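Putative NAD(P)H-flavin oxidoreductase (PDB 2HAY) probably acts as an FMN-dependent oxidoreductase of the nitroreductase family that uses NADH or NADPH, with two subunits forming the flavin sites. Local coordinates at residues Gly53-Val58 against Glu190-Ala195; Ile86-Glu91 against Lys146-Ala151; His179-Ala182 against Val186-Leu189. All coordinates share one frame; numbering follows the deposited sequence. Where two conformers were deposited one is given.

Contact 1 closes a long loop of chain, and contacts 2 and 3 lie one after the other inside it: 53-58 comes first, then 86-91 and 146-151, then 179-182 and 186-189, and finally 190-195. All three meet around the central antiparallel sheet. Strand 84-91 of contact 2 runs between the two strands that contact 1 joins, and the centres of these contacts are about 7 Å apart. Contact 3, about 9 Å from contact 1 and about 15 Å from contact 2 between centres, finishes helix 174-183 on the other side of the sheet from helix 137-162. The sheet is thus sandwiched, and the flavin lies beyond helix 137-162, at the dimer interface.

Contact 1: residues Gly53-Val58 against Glu190-Ala195; sequences GWRFVV and EKEGIA
Arg55 and Glu192 stand on strands 54-59 and 192-201, which run in the same direction but are not neighbours: strand 84-91 lies between them, antiparallel to both. Arg55 CA and Glu192 CA are 9.2 Å apart, so the side chains have to reach over the central strand. The backbones bond to that strand, Arg55 pairing with Ile89 and Gly193 with Ala90. Arg55 bends at chi3 (-69°), turning the guanidinium side-on to the carboxylate. Arg55 NE donates to Glu192 OE1 at 2.9 Å, on the syn side but tilted 30° out of the carboxylate plane, and Arg55 NH1 donates to Glu192 OE2, also at 2.9 Å, from above that plane. Both oxygens lie close to the guanidinium plane, while the two flat groups are twisted 51° against each other. Each end has a further partner: NH1 also bonds Val186 O, and OE2 accepts from Asp188 N, so the ion pair ties the 186-189 loop to the sheet. Beyond strand 54-59 the sheet continues as a parallel ladder into the second subunit. This is a side-on bidentate salt bridge between next-nearest strands, laid across the middle strand of the antiparallel sheet of the nitroreductase fold.

Contact 2: residues Ile86-Glu91 against Lys146-Ala151; sequences ILLIAE and KQTYIA. With FMN (flavin mononucleotide), chain F.
Gln147 touches the flavin through an amide that is held at both ends: NE2 bonds Trp143 O and Glu170 OE1 of the second subunit, while OE1 accepts from Ser48 N. With the amide's rotation fixed in this way, Gln147 OE1 rests 3.2 Å from FMN C7M, one of the methyls on the dimethylbenzene edge of the isoalloxazine. Nearly a turn further on, Ile150 CD1 comes chiefly against the other methyl, 3.2 Å from FMN C8M. Arg19 and Gly171 of the second subunit, among others, hydrogen-bond this flavin, so the helix closes a pocket shared across the dimer. A different side of the same helical turn faces the sheet. There Thr148 puts OG1 between its backbone N and carbonyl carbon (chi1 73°), where it bonds Ala145 O, and this leaves Thr148 CG2 turned to the strand, 4.1 Å from Ala90 CB. Leu88 comes alongside at an oblique angle, and its CD2 lies 3.5 Å from the backbone Thr148 O and 4.1 Å from Thr148 CB. The contact is made by van der Waals packing, of methyls on one another and on backbone carbonyls, and is buried near the centre of the chain. The axes of 86-91 and 146-151 approach to 8.4 Å and run roughly antiparallel (146°), the helix packing on one face of the sheet; Trp54 and Phe56 from strand 54-59 and Ala195 from strand 192-201 pack beside it.

Contact 3: residues His179-Ala182 against Val186-Leu189; sequences HILA and VIDL
His179 sends its CB away from the loop, yet its first torsion (chi1 -74°, CG beside the backbone N) swings the ring back to meet Leu189, while Ile187 tucks CG1 between its own backbone N and carbonyl carbon (chi1 65°) and so aims it at the helix. The motif is the end of helix 174-183 with the chain folding back along it. Val186 N donates to Leu181 O at 2.8 Å in a fairly straight bond (158°), a 6→1 backbone bond with an apolar pair at the same two positions, as in a Schellman motif. That pair is Leu181 and Val186, crossing obliquely with their CB atoms 4.1 Å apart. Ile187 continues the packing, its CG1 lying 3.8 Å from Leu181 CB. Further along, Ala182 CB meets Leu189 CB at 4.0 Å, and Leu189 then carries CD1 over one face of the His179 imidazole, 3.8 Å from the ring centroid, in a CH-pi contact. The ring is steadied by ND1, which is hydrogen-bonded to Asp175 O in the preceding turn. Underneath, Leu181 rests on Leu87 and Ile194, and Ile187 on Ile89, so the turn sits on the face of the central sheet turned away from helix 137-162. Val186 also packs on Val223 of the second subunit. A water lies between the two backbones, 2.8 Å from Ile187 O and 3.1 Å from Ala182 O.

Contact 1: residues Gly53-Val58 against Glu190-Ala195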
loop_
_atom_site.group_PDB
_atom_site.type_symbol
_atom_site.label_atom_id
_atom_site.label_comp_id
_atom_site.label_asym_id
_atom_site.label_seq_id
_atom_site.Cartn_x
_atom_site.Cartn_y
_atom_site.Cartn_z
ATOM N N GLY B 53 -11.569 6.435 -1.693
ATOM C CA GLY B 53 -12.446 5.525 -2.423
ATOM C C GLY B 53 -12.257 4.116 -1.919
ATOM O O GLY B 53 -11.785 3.221 -2.636
ATOM N N TRP B 54 -12.601 3.904 -0.656
ATOM C CA TRP B 54 -12.305 2.616 -0.020
ATOM C C TRP B 54 -13.259 2.399 1.132
ATOM O O TRP B 54 -13.870 3.374 1.643
ATOM C CB TRP B 54 -10.847 2.575 0.484
ATOM C CG TRP B 54 -10.421 3.729 1.425
ATOM C CD1 TRP B 54 -11.242 4.486 2.246
ATOM C CD2 TRP B 54 -9.087 4.205 1.653
ATOM N NE1 TRP B 54 -10.496 5.381 2.962
ATOM C CE2 TRP B 54 -9.174 5.244 2.619
ATOM C CE3 TRP B 54 -7.822 3.852 1.141
ATOM C CZ2 TRP B 54 -8.055 5.943 3.076
ATOM C CZ3 TRP B 54 -6.699 4.553 1.597
ATOM C CH2 TRP B 54 -6.825 5.581 2.570
ATOM N N ARG B 55 -13.411 1.133 1.524
ATOM C CA ARG B 55 -14.135 0.776 2.727
ATOM C C ARG B 55 -13.418 -0.364 3.380
ATOM O O ARG B 55 -12.790 -1.182 2.695
ATOM C CB ARG B 55 -15.594 0.355 2.441
ATOM C CG ARG B 55 -16.424 1.436 1.758
ATOM C CD ARG B 55 -17.927 1.222 1.874
ATOM N NE ARG B 55 -18.353 0.085 1.088
ATOM C CZ ARG B 55 -18.732 -1.093 1.587
ATOM N NH1 ARG B 55 -19.135 -2.061 0.753
ATOM N NH2 ARG B 55 -18.759 -1.303 2.902
ATOM N N PHE B 56 -13.541 -0.433 4.700
ATOM C CA PHE B 56 -12.915 -1.497 5.436
ATOM C C PHE B 56 -13.993 -2.204 6.211
ATOM O O PHE B 56 -14.672 -1.589 7.040
ATOM C CB PHE B 56 -11.809 -0.920 6.313
ATOM C CG PHE B 56 -10.832 -0.114 5.519
ATOM C CD1 PHE B 56 -9.835 -0.747 4.780
ATOM C CD2 PHE B 56 -10.964 1.269 5.428
ATOM C CE1 PHE B 56 -8.964 0.006 3.977
ATOM C CE2 PHE B 56 -10.097 2.008 4.642
ATOM C CZ PHE B 56 -9.087 1.366 3.920
ATOM N N VAL B 57 -14.211 -3.472 5.886
ATOM C CA VAL B 57 -15.312 -4.182 6.529
ATOM C C VAL B 57 -14.895 -5.363 7.386
ATOM O O VAL B 57 -14.161 -6.245 6.948
ATOM C CB VAL B 57 -16.592 -4.427 5.633
ATOM C CG1 VAL B 57 -16.483 -3.842 4.208
ATOM C CG2 VAL B 57 -17.178 -5.903 5.748
ATOM N N VAL B 58 -15.355 -5.320 8.633
ATOM C CA VAL B 58 -15.107 -6.405 9.563
ATOM C C VAL B 58 -16.096 -7.510 9.272
ATOM O O VAL B 58 -17.301 -7.358 9.498
ATOM C CB VAL B 58 -15.145 -5.927 11.024
ATOM C CG1 VAL B 58 -14.860 -7.076 11.964
ATOM C CG2 VAL B 58 -14.111 -4.786 11.233
ATOM N N GLU B 190 -21.473 -3.023 -8.731
ATOM C CA GLU B 190 -21.411 -2.032 -9.807
ATOM C C GLU B 190 -20.585 -0.794 -9.406
ATOM O O GLU B 190 -20.134 -0.054 -10.270
ATOM C CB GLU B 190 -22.823 -1.660 -10.291
ATOM C CG GLU B 190 -23.732 -2.872 -10.648
ATOM C CD GLU B 190 -23.332 -3.645 -11.941
ATOM O OE1 GLU B 190 -23.927 -4.736 -12.164
ATOM O OE2 GLU B 190 -22.456 -3.193 -12.741
ATOM N N LYS B 191 -20.377 -0.599 -8.101
ATOM C CA LYS B 191 -19.704 0.601 -7.590
ATOM C C LYS B 191 -18.323 0.344 -6.981
ATOM O O LYS B 191 -17.559 1.279 -6.802
ATOM C CB LYS B 191 -20.586 1.315 -6.548
ATOM C CG LYS B 191 -21.771 2.093 -7.141
ATOM C CD LYS B 191 -22.709 2.621 -6.051
ATOM C CE LYS B 191 -23.972 3.208 -6.651
ATOM N NZ LYS B 191 -25.029 3.420 -5.616
ATOM N N GLU B 192 -18.028 -0.920 -6.671
ATOM C CA GLU B 192 -16.885 -1.311 -5.840
ATOM C C GLU B 192 -16.543 -2.797 -6.001
ATOM O O GLU B 192 -17.347 -3.598 -6.516
ATOM C CB GLU B 192 -17.117 -0.972 -4.354
ATOM C CG GLU B 192 -18.160 -1.813 -3.626
ATOM C CD GLU B 192 -18.763 -1.143 -2.380
ATOM O OE1 GLU B 192 -18.163 -0.188 -1.786
ATOM O OE2 GLU B 192 -19.874 -1.566 -2.001
ATOM N N GLY B 193 -15.319 -3.130 -5.605
ATOM C CA GLY B 193 -14.798 -4.493 -5.681
ATOM C C GLY B 193 -13.766 -4.717 -4.576
ATOM O O GLY B 193 -13.138 -3.780 -4.069
ATOM N N ILE B 194 -13.611 -5.960 -4.174
ATOM C CA ILE B 194 -12.638 -6.266 -3.154
ATOM C C ILE B 194 -11.207 -6.059 -3.700
ATOM O O ILE B 194 -10.932 -6.383 -4.861
ATOM C CB ILE B 194 -12.870 -7.710 -2.575
ATOM C CG1 ILE B 194 -12.037 -7.912 -1.294
ATOM C CG2 ILE B 194 -12.640 -8.815 -3.647
ATOM C CD1 ILE B 194 -12.487 -9.109 -0.451
ATOM N N ALA B 195 -10.330 -5.501 -2.857
ATOM C CA ALA B 195 -8.923 -5.297 -3.170
ATOM C C ALA B 195 -8.068 -6.407 -2.540
ATOM O O ALA B 195 -7.147 -6.965 -3.179
ATOM C CB ALA B 195 -8.479 -3.915 -2.675
#

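Contact 2: residues Ile86-Glu91 against Lys146-Ala151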
loop_
_atom_site.group_PDB
_atom_site.type_symbol
_atom_site.label_atom_id
_atom_site.label_comp_id
_atom_site.label_asym_id
_atom_site.label_seq_id
_atom_site.Cartn_x
_atom_site.Cartn_y
_atom_site.Cartn_z
ATOM N N ILE B 86 -10.814 -8.775 7.937
ATOM C CA ILE B 86 -11.184 -7.474 7.361
ATOM C C ILE B 86 -11.106 -7.498 5.849
ATOM O O ILE B 86 -10.095 -7.912 5.288
ATOM C CB ILE B 86 -10.284 -6.331 7.896
ATOM C CG1 ILE B 86 -10.578 -6.098 9.393
ATOM C CG2 ILE B 86 -10.471 -5.059 7.082
ATOM C CD1 ILE B 86 -9.691 -5.038 10.044
ATOM N N LEU B 87 -12.175 -7.046 5.199
ATOM C CA LEU B 87 -12.212 -6.926 3.747
ATOM C C LEU B 87 -11.869 -5.512 3.357
ATOM O O LEU B 87 -12.495 -4.583 3.855
ATOM C CB LEU B 87 -13.622 -7.277 3.200
ATOM C CG LEU B 87 -14.275 -8.544 3.740
ATOM C CD1 LEU B 87 -15.679 -8.676 3.146
ATOM C CD2 LEU B 87 -13.433 -9.780 3.423
ATOM N N LEU B 88 -10.887 -5.363 2.467
ATOM C CA LEU B 88 -10.483 -4.035 1.954
ATOM C C LEU B 88 -11.159 -3.861 0.606
ATOM O O LEU B 88 -10.939 -4.647 -0.320
ATOM C CB LEU B 88 -8.960 -3.916 1.833
ATOM C CG LEU B 88 -8.170 -3.927 3.140
ATOM C CD1 LEU B 88 -7.998 -5.367 3.720
ATOM C CD2 LEU B 88 -6.836 -3.257 2.917
ATOM N N ILE B 89 -12.049 -2.875 0.528
ATOM C CA ILE B 89 -12.899 -2.658 -0.650
ATOM C C ILE B 89 -12.471 -1.368 -1.340
ATOM O O ILE B 89 -12.266 -0.338 -0.658
ATOM C CB ILE B 89 -14.412 -2.553 -0.241
ATOM C CG1 ILE B 89 -14.866 -3.702 0.673
ATOM C CG2 ILE B 89 -15.346 -2.367 -1.470
ATOM C CD1 ILE B 89 -14.582 -5.106 0.172
ATOM N N ALA B 90 -12.298 -1.409 -2.668
ATOM C CA ALA B 90 -11.983 -0.181 -3.426
ATOM C C ALA B 90 -13.116 0.265 -4.383
ATOM O O ALA B 90 -13.835 -0.581 -4.942
ATOM C CB ALA B 90 -10.682 -0.341 -4.177
ATOM N N GLU B 91 -13.246 1.584 -4.588
ATOM C CA GLU B 91 -14.270 2.158 -5.493
ATOM C C GLU B 91 -13.938 1.927 -6.973
ATOM O O GLU B 91 -12.775 2.042 -7.368
ATOM C CB GLU B 91 -14.361 3.662 -5.286
ATOM C CG GLU B 91 -15.496 4.108 -4.442
ATOM C CD GLU B 91 -15.425 5.598 -4.027
ATOM O OE1 GLU B 91 -14.899 6.432 -4.796
ATOM O OE2 GLU B 91 -15.911 5.932 -2.910
ATOM N N LYS B 146 -4.818 0.315 -5.172
ATOM C CA LYS B 146 -3.468 0.666 -4.666
ATOM C C LYS B 146 -3.536 1.443 -3.377
ATOM O O LYS B 146 -2.746 1.177 -2.454
ATOM C CB LYS B 146 -2.664 1.486 -5.657
ATOM C CG LYS B 146 -2.154 0.719 -6.865
ATOM C CD LYS B 146 -1.519 1.640 -7.874
ATOM C CE LYS B 146 -1.151 0.863 -9.114
ATOM N NZ LYS B 146 -0.573 1.754 -10.167
ATOM N N GLN B 147 -4.449 2.423 -3.304
ATOM C CA GLN B 147 -4.573 3.229 -2.074
ATOM C C GLN B 147 -4.846 2.361 -0.836
ATOM O O GLN B 147 -4.329 2.624 0.261
ATOM C CB GLN B 147 -5.631 4.344 -2.199
ATOM C CG GLN B 147 -5.603 5.170 -3.526
ATOM C CD GLN B 147 -4.238 5.675 -3.892
ATOM O OE1 GLN B 147 -3.599 6.398 -3.128
ATOM N NE2 GLN B 147 -3.777 5.296 -5.079
ATOM N N THR B 148 -5.656 1.323 -1.007
ATOM C CA THR B 148 -6.038 0.448 0.125
ATOM C C THR B 148 -4.853 -0.300 0.678
ATOM O O THR B 148 -4.847 -0.637 1.870
ATOM C CB THR B 148 -7.153 -0.568 -0.220
ATOM O OG1 THR B 148 -6.613 -1.602 -1.067
ATOM C CG2 THR B 148 -8.335 0.133 -0.877
ATOM N N TYR B 149 -3.851 -0.566 -0.169
ATOM C CA TYR B 149 -2.574 -1.174 0.297
ATOM C C TYR B 149 -1.807 -0.265 1.286
ATOM O O TYR B 149 -1.106 -0.773 2.143
ATOM C CB TYR B 149 -1.686 -1.597 -0.874
ATOM C CG TYR B 149 -2.206 -2.815 -1.597
ATOM C CD1 TYR B 149 -3.289 -2.721 -2.508
ATOM C CD2 TYR B 149 -1.634 -4.061 -1.388
ATOM C CE1 TYR B 149 -3.776 -3.850 -3.156
ATOM C CE2 TYR B 149 -2.137 -5.210 -2.043
ATOM C CZ TYR B 149 -3.191 -5.092 -2.918
ATOM O OH TYR B 149 -3.674 -6.201 -3.572
ATOM N N ILE B 150 -1.927 1.059 1.167
ATOM C CA ILE B 150 -1.404 1.979 2.216
ATOM C C ILE B 150 -2.051 1.681 3.597
ATOM O O ILE B 150 -1.352 1.574 4.644
ATOM C CB ILE B 150 -1.607 3.478 1.842
ATOM C CG1 ILE B 150 -1.021 3.782 0.451
ATOM C CG2 ILE B 150 -1.074 4.420 2.968
ATOM C CD1 ILE B 150 -1.204 5.225 -0.043
ATOM N N ALA B 151 -3.382 1.558 3.579
ATOM C CA ALA B 151 -4.193 1.238 4.751
ATOM C C ALA B 151 -3.835 -0.146 5.247
ATOM O O ALA B 151 -3.683 -0.347 6.440
ATOM C CB ALA B 151 -5.692 1.302 4.413
HETATM N N1 FMN F . 0.229 15.315 -2.049
HETATM C C2 FMN F . 0.861 16.166 -2.951
HETATM O O2 FMN F . 1.053 17.363 -2.686
HETATM N N3 FMN F . 1.282 15.697 -4.182
HETATM C C4 FMN F . 1.086 14.382 -4.578
HETATM O O4 FMN F . 0.962 14.143 -5.789
HETATM C C4A FMN F . 0.460 13.507 -3.673
HETATM N N5 FMN F . 0.246 12.168 -4.055
HETATM C C5A FMN F . -0.337 11.249 -3.179
HETATM C C6 FMN F . -0.484 9.921 -3.563
HETATM C C7 FMN F . -1.071 8.985 -2.715
HETATM C C7M FMN F . -0.655 7.539 -2.894
HETATM C C8 FMN F . -1.519 9.418 -1.451
HETATM C C8M FMN F . -1.571 8.415 -0.340
HETATM C C9 FMN F . -1.380 10.761 -1.068
HETATM C C9A FMN F . -0.772 11.688 -1.919
HETATM N N10 FMN F . -0.583 13.040 -1.533
HETATM C C10 FMN F . 0.035 13.965 -2.400
HETATM C "C1'" FMN F . -1.258 13.531 -0.284
HETATM C "C2'" FMN F . -2.793 13.577 -0.380
HETATM O "O2'" FMN F . -3.235 14.710 -1.114
HETATM C "C3'" FMN F . -3.328 13.604 1.055
HETATM O "O3'" FMN F . -2.992 12.359 1.616
HETATM C "C4'" FMN F . -4.831 13.859 1.248
HETATM O "O4'" FMN F . -5.186 15.185 0.894
HETATM C "C5'" FMN F . -5.229 13.548 2.704
HETATM O "O5'" FMN F . -4.714 14.496 3.641
HETATM P P FMN F . -3.559 14.211 4.749
HETATM O O1P FMN F . -2.697 15.441 4.845
HETATM O O2P FMN F . -2.699 13.020 4.434
HETATM O O3P FMN F . -4.190 13.979 6.072
#

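Contact 3: residues His179-Ala182 against Val186-Leu189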
loop_
_atom_site.group_PDB
_atom_site.type_symbol
_atom_site.label_atom_id
_atom_site.label_comp_id
_atom_site.label_asym_id
_atom_site.label_seq_id
_atom_site.Cartn_x
_atom_site.Cartn_y
_atom_site.Cartn_z
ATOM N N HIS B 179 -18.716 -11.941 -6.163
ATOM C CA HIS B 179 -20.083 -12.361 -6.331
ATOM C C HIS B 179 -20.727 -12.870 -5.057
ATOM O O HIS B 179 -21.931 -12.682 -4.873
ATOM C CB HIS B 179 -20.248 -13.296 -7.532
ATOM C CG HIS B 179 -20.156 -12.561 -8.834
ATOM N ND1 HIS B 179 -18.951 -12.175 -9.382
ATOM C CD2 HIS B 179 -21.115 -12.086 -9.663
ATOM C CE1 HIS B 179 -19.168 -11.507 -10.498
ATOM N NE2 HIS B 179 -20.471 -11.453 -10.699
ATOM N N ILE B 180 -19.935 -13.460 -4.165
ATOM C CA ILE B 180 -20.469 -13.910 -2.878
ATOM C C ILE B 180 -20.827 -12.691 -2.044
ATOM O O ILE B 180 -21.875 -12.662 -1.420
ATOM C CB ILE B 180 -19.477 -14.845 -2.130
ATOM C CG1 ILE B 180 -19.398 -16.204 -2.827
ATOM C CG2 ILE B 180 -19.850 -15.031 -0.635
ATOM C CD1 ILE B 180 -18.077 -16.936 -2.529
ATOM N N LEU B 181 -19.966 -11.674 -2.080
ATOM C CA LEU B 181 -20.162 -10.456 -1.299
ATOM C C LEU B 181 -21.340 -9.640 -1.793
ATOM O O LEU B 181 -22.116 -9.136 -0.991
ATOM C CB LEU B 181 -18.905 -9.583 -1.282
ATOM C CG LEU B 181 -17.651 -10.128 -0.597
ATOM C CD1 LEU B 181 -16.547 -9.051 -0.591
ATOM C CD2 LEU B 181 -17.972 -10.621 0.794
ATOM N N ALA B 182 -21.467 -9.507 -3.108
ATOM C CA ALA B 182 -22.651 -8.847 -3.680
ATOM C C ALA B 182 -23.938 -9.616 -3.357
ATOM O O ALA B 182 -24.953 -9.017 -3.015
ATOM C CB ALA B 182 -22.492 -8.659 -5.169
ATOM N N VAL B 186 -23.027 -7.186 0.779
ATOM C CA VAL B 186 -21.877 -6.677 1.522
ATOM C C VAL B 186 -21.248 -5.531 0.709
ATOM O O VAL B 186 -20.792 -4.521 1.261
ATOM C CB VAL B 186 -20.859 -7.801 1.877
ATOM C CG1 VAL B 186 -19.628 -7.238 2.613
ATOM C CG2 VAL B 186 -21.519 -8.858 2.758
ATOM N N ILE B 187 -21.260 -5.691 -0.612
ATOM C CA ILE B 187 -20.766 -4.671 -1.516
ATOM C C ILE B 187 -21.793 -4.412 -2.604
ATOM O O ILE B 187 -22.685 -5.234 -2.846
ATOM C CB ILE B 187 -19.401 -5.050 -2.154
ATOM C CG1 ILE B 187 -19.516 -6.271 -3.068
ATOM C CG2 ILE B 187 -18.303 -5.222 -1.088
ATOM C CD1 ILE B 187 -18.274 -6.530 -3.885
ATOM N N ASP B 188 -21.703 -3.239 -3.229
ATOM C CA ASP B 188 -22.414 -3.008 -4.489
ATOM C C ASP B 188 -21.409 -3.223 -5.633
ATOM O O ASP B 188 -20.600 -2.350 -5.909
ATOM C CB ASP B 188 -23.014 -1.602 -4.535
ATOM C CG ASP B 188 -23.699 -1.296 -5.868
ATOM O OD1 ASP B 188 -23.785 -2.183 -6.747
ATOM O OD2 ASP B 188 -24.163 -0.154 -6.046
ATOM N N LEU B 189 -21.473 -4.386 -6.279
ATOM C CA LEU B 189 -20.515 -4.768 -7.323
ATOM C C LEU B 189 -20.429 -3.796 -8.513
ATOM O O LEU B 189 -19.431 -3.757 -9.247
ATOM C CB LEU B 189 -20.823 -6.167 -7.853
ATOM C CG LEU B 189 -19.696 -7.216 -7.854
ATOM C CD1 LEU B 189 -19.937 -8.316 -8.906
ATOM C CD2 LEU B 189 -18.261 -6.599 -7.950
HETATM O O HOH W 1 -25.217 -6.053 -3.714
#